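Local coordinates for protein globin (Chloroflexus aurantiacus, PDB 5D1V) that probably binds and carries oxygen at its heme iron, as a group II truncated hemoglobin of a thermophilic phototrophic bacterium, at residues Leu50-Tyr55 with Asn111-Ala116. Numbering follows the deposited sequence.
Sequences LFLMQY and NYFRHA. With HEM (protoporphyrin IX containing Fe), chain C.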
# COMPACT_ATOMS: atom_id res chain seq x y z
N LEU A 50 -24.21 -3.03 3.06
CA LEU A 50 -25.32 -2.39 2.38
C LEU A 50 -24.93 -0.99 1.90
O LEU A 50 -25.32 -0.57 0.80
CB LEU A 50 -26.54 -2.31 3.28
CG LEU A 50 -27.09 -3.68 3.69
CD1 LEU A 50 -28.25 -3.51 4.67
CD2 LEU A 50 -27.52 -4.53 2.51
N PHE A 51 -24.14 -0.28 2.70
CA PHE A 51 -23.67 1.03 2.29
C PHE A 51 -22.84 0.94 1.02
O PHE A 51 -23.07 1.69 0.07
CB PHE A 51 -22.82 1.71 3.36
CG PHE A 51 -22.14 2.93 2.81
CD1 PHE A 51 -22.87 4.07 2.49
CD2 PHE A 51 -20.79 2.91 2.49
CE1 PHE A 51 -22.26 5.18 1.93
CE2 PHE A 51 -20.16 4.00 1.92
CZ PHE A 51 -20.90 5.16 1.64
N LEU A 52 -21.86 0.03 1.00
CA LEU A 52 -21.00 -0.08 -0.16
C LEU A 52 -21.83 -0.44 -1.39
O LEU A 52 -21.65 0.14 -2.48
CB LEU A 52 -19.91 -1.13 0.07
CG LEU A 52 -18.92 -0.74 1.18
CD1 LEU A 52 -18.01 -1.93 1.51
CD2 LEU A 52 -18.11 0.49 0.80
N MET A 53 -22.75 -1.37 -1.22
CA MET A 53 -23.62 -1.78 -2.32
C MET A 53 -24.36 -0.59 -2.90
O MET A 53 -24.44 -0.40 -4.12
CB MET A 53 -24.63 -2.84 -1.85
CG MET A 53 -23.98 -4.18 -1.55
SD MET A 53 -25.09 -5.32 -0.70
CE MET A 53 -26.45 -5.36 -1.85
N GLN A 54 -24.92 0.23 -2.03
CA GLN A 54 -25.67 1.41 -2.44
C GLN A 54 -24.80 2.47 -3.07
O GLN A 54 -25.14 3.02 -4.11
CB GLN A 54 -26.39 2.00 -1.24
CG GLN A 54 -27.20 3.25 -1.55
CD GLN A 54 -27.95 3.74 -0.33
OE1 GLN A 54 -28.92 3.13 0.10
NE2 GLN A 54 -27.46 4.83 0.26
N TYR A 55 -23.66 2.76 -2.45
CA TYR A 55 -22.80 3.83 -2.93
C TYR A 55 -22.35 3.57 -4.36
O TYR A 55 -22.35 4.48 -5.20
CB TYR A 55 -21.58 4.01 -2.02
CG TYR A 55 -20.73 5.20 -2.46
CD1 TYR A 55 -21.06 6.49 -2.05
CD2 TYR A 55 -19.67 5.04 -3.34
CE1 TYR A 55 -20.32 7.58 -2.47
CE2 TYR A 55 -18.92 6.14 -3.78
CZ TYR A 55 -19.26 7.40 -3.33
OH TYR A 55 -18.55 8.50 -3.75
N ASN A 111 -9.95 4.76 -5.20
CA ASN A 111 -9.89 6.22 -5.19
C ASN A 111 -10.89 6.75 -4.16
O ASN A 111 -10.59 7.65 -3.38
CB ASN A 111 -10.21 6.81 -6.57
CG ASN A 111 -9.24 6.38 -7.67
OD1 ASN A 111 -8.09 5.99 -7.40
ND2 ASN A 111 -9.66 6.52 -8.92
N TYR A 112 -12.10 6.19 -4.17
CA TYR A 112 -13.12 6.63 -3.25
C TYR A 112 -12.67 6.38 -1.78
O TYR A 112 -12.76 7.27 -0.92
CB TYR A 112 -14.44 5.93 -3.52
CG TYR A 112 -15.38 6.09 -2.35
CD1 TYR A 112 -15.99 7.31 -2.10
CD2 TYR A 112 -15.60 5.05 -1.47
CE1 TYR A 112 -16.82 7.48 -1.00
CE2 TYR A 112 -16.43 5.20 -0.37
CZ TYR A 112 -17.03 6.41 -0.15
OH TYR A 112 -17.84 6.55 0.97
N PHE A 113 -12.15 5.18 -1.51
CA PHE A 113 -11.75 4.81 -0.16
C PHE A 113 -10.62 5.69 0.38
O PHE A 113 -10.60 6.05 1.56
CB PHE A 113 -11.32 3.34 -0.13
CG PHE A 113 -12.46 2.36 -0.25
CD1 PHE A 113 -13.65 2.55 0.43
CD2 PHE A 113 -12.34 1.24 -1.06
CE1 PHE A 113 -14.69 1.63 0.32
CE2 PHE A 113 -13.37 0.32 -1.17
CZ PHE A 113 -14.54 0.52 -0.48
N ARG A 114 -9.67 6.04 -0.48
CA ARG A 114 -8.52 6.82 -0.04
C ARG A 114 -9.00 8.20 0.39
O ARG A 114 -8.57 8.74 1.40
CB ARG A 114 -7.45 6.93 -1.13
CG ARG A 114 -6.68 5.64 -1.35
CD ARG A 114 -5.57 5.78 -2.39
NE ARG A 114 -4.83 4.54 -2.64
CZ ARG A 114 -3.81 4.10 -1.90
NH1 ARG A 114 -3.40 4.76 -0.82
NH2 ARG A 114 -3.21 2.97 -2.24
N HIS A 115 -9.94 8.75 -0.36
CA HIS A 115 -10.49 10.05 -0.02
C HIS A 115 -11.34 9.98 1.25
O HIS A 115 -11.16 10.77 2.16
CB HIS A 115 -11.32 10.57 -1.19
CG HIS A 115 -11.79 11.99 -1.02
ND1 HIS A 115 -12.93 12.32 -0.34
CD2 HIS A 115 -11.27 13.14 -1.49
CE1 HIS A 115 -13.10 13.64 -0.39
NE2 HIS A 115 -12.11 14.15 -1.08
N ALA A 116 -12.24 8.99 1.30
CA ALA A 116 -13.18 8.85 2.41
C ALA A 116 -12.46 8.58 3.74
O ALA A 116 -12.84 9.13 4.80
CB ALA A 116 -14.14 7.74 2.11
CHA HEM C . -19.19 2.01 10.82
CHB HEM C . -17.93 3.05 6.24
CHC HEM C . -13.57 4.56 7.82
CHD HEM C . -14.54 2.42 12.06
C1A HEM C . -19.25 2.20 9.46
C2A HEM C . -20.44 2.09 8.63
C3A HEM C . -20.09 2.38 7.37
C4A HEM C . -18.66 2.70 7.36
CMA HEM C . -20.94 2.41 6.07
CAA HEM C . -21.83 1.70 9.17
CBA HEM C . -22.64 3.01 9.26
CGA HEM C . -23.95 2.72 9.96
O1A HEM C . -23.95 2.42 11.18
O2A HEM C . -25.02 2.79 9.31
C1B HEM C . -16.65 3.57 6.27
C2B HEM C . -15.91 4.11 5.14
C3B HEM C . -14.72 4.53 5.61
C4B HEM C . -14.65 4.25 7.01
CMB HEM C . -16.45 4.16 3.69
CAB HEM C . -13.51 5.18 4.89
CBB HEM C . -13.44 5.10 3.56
C1C HEM C . -13.42 4.10 9.10
C2C HEM C . -12.23 4.22 9.93
C3C HEM C . -12.55 3.62 11.11
C4C HEM C . -13.89 3.09 11.05
CMC HEM C . -10.93 4.94 9.49
CAC HEM C . -11.64 3.41 12.32
CBC HEM C . -10.34 3.32 12.04
C1D HEM C . -15.89 2.18 12.13
C2D HEM C . -16.64 1.69 13.29
C3D HEM C . -17.93 1.60 12.94
C4D HEM C . -18.03 2.00 11.55
CMD HEM C . -16.02 1.39 14.66
CAD HEM C . -19.12 1.14 13.80
CBD HEM C . -19.34 -0.34 13.53
CGD HEM C . -20.51 -0.88 14.30
O1D HEM C . -20.61 -2.13 14.39
O2D HEM C . -21.32 -0.07 14.82
NA HEM C . -18.19 2.60 8.65
NB HEM C . -15.85 3.68 7.39
NC HEM C . -14.40 3.44 9.83
ND HEM C . -16.78 2.35 11.11
FE HEM C . -16.27 2.99 9.25
O HOH W 1 -15.77 0.94 8.78
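One wall of the heme pocket, where Phe-51 and Tyr-112 meet beside the porphyrin, shows how two globin helices whose backbones stay well apart can still be joined through aromatic side chains. The axes of 50-55 and 111-116 approach no closer than 13.5 Å, at 121° between their N-to-C directions, and three rings and a leucine–phenylalanine pair bridge the interval, with no hydrogen bond across it. Tyr-112 carries most of the join. With CG anti to the backbone N (chi1 164°), its ring projects toward the facing helix and lies over one face of Tyr-55 in a face-to-face stack, centroids 4.1 Å apart and planes inclined by 28°. The rings are slipped as well as tilted: Tyr-112 CZ stands over the centre of Tyr-55, while Tyr-55 CE2 lies above the rim of Tyr-112; Tyr-55 OH is 3.3 Å from Tyr-112 CD1. Ala-116 CB of its own helix lies against the opposite face of Tyr-112, near the rim. Tyr-112 OH reaches on to the edge of Phe-51, 3.4 Å from CZ and near the plane of that ring. Replacing Tyr-112 by an alanine is likely to leave Tyr-55 without its stacking partner and open a gap beside the edge of Phe-51. Deeper in the core, Leu-52 CD2 meets the edge of Phe-113 at CE1 (3.6 Å), the two side chains crossing at about a right angle. The porphyrin is close by: its methyl CMA lies 3.4 Å from Phe-51 CB, and its vinyl carbon CBB is near Ala-116 CB. Helices 13-28 and 42-55 (Leu-52 on Phe-16) form one pair, helices 82-98 and 105-119 (Phe-113 on Leu-89 and Met-92) the other, and this contact joins them beside the heme in the 2-on-2 helical sandwich of truncated hemoglobins.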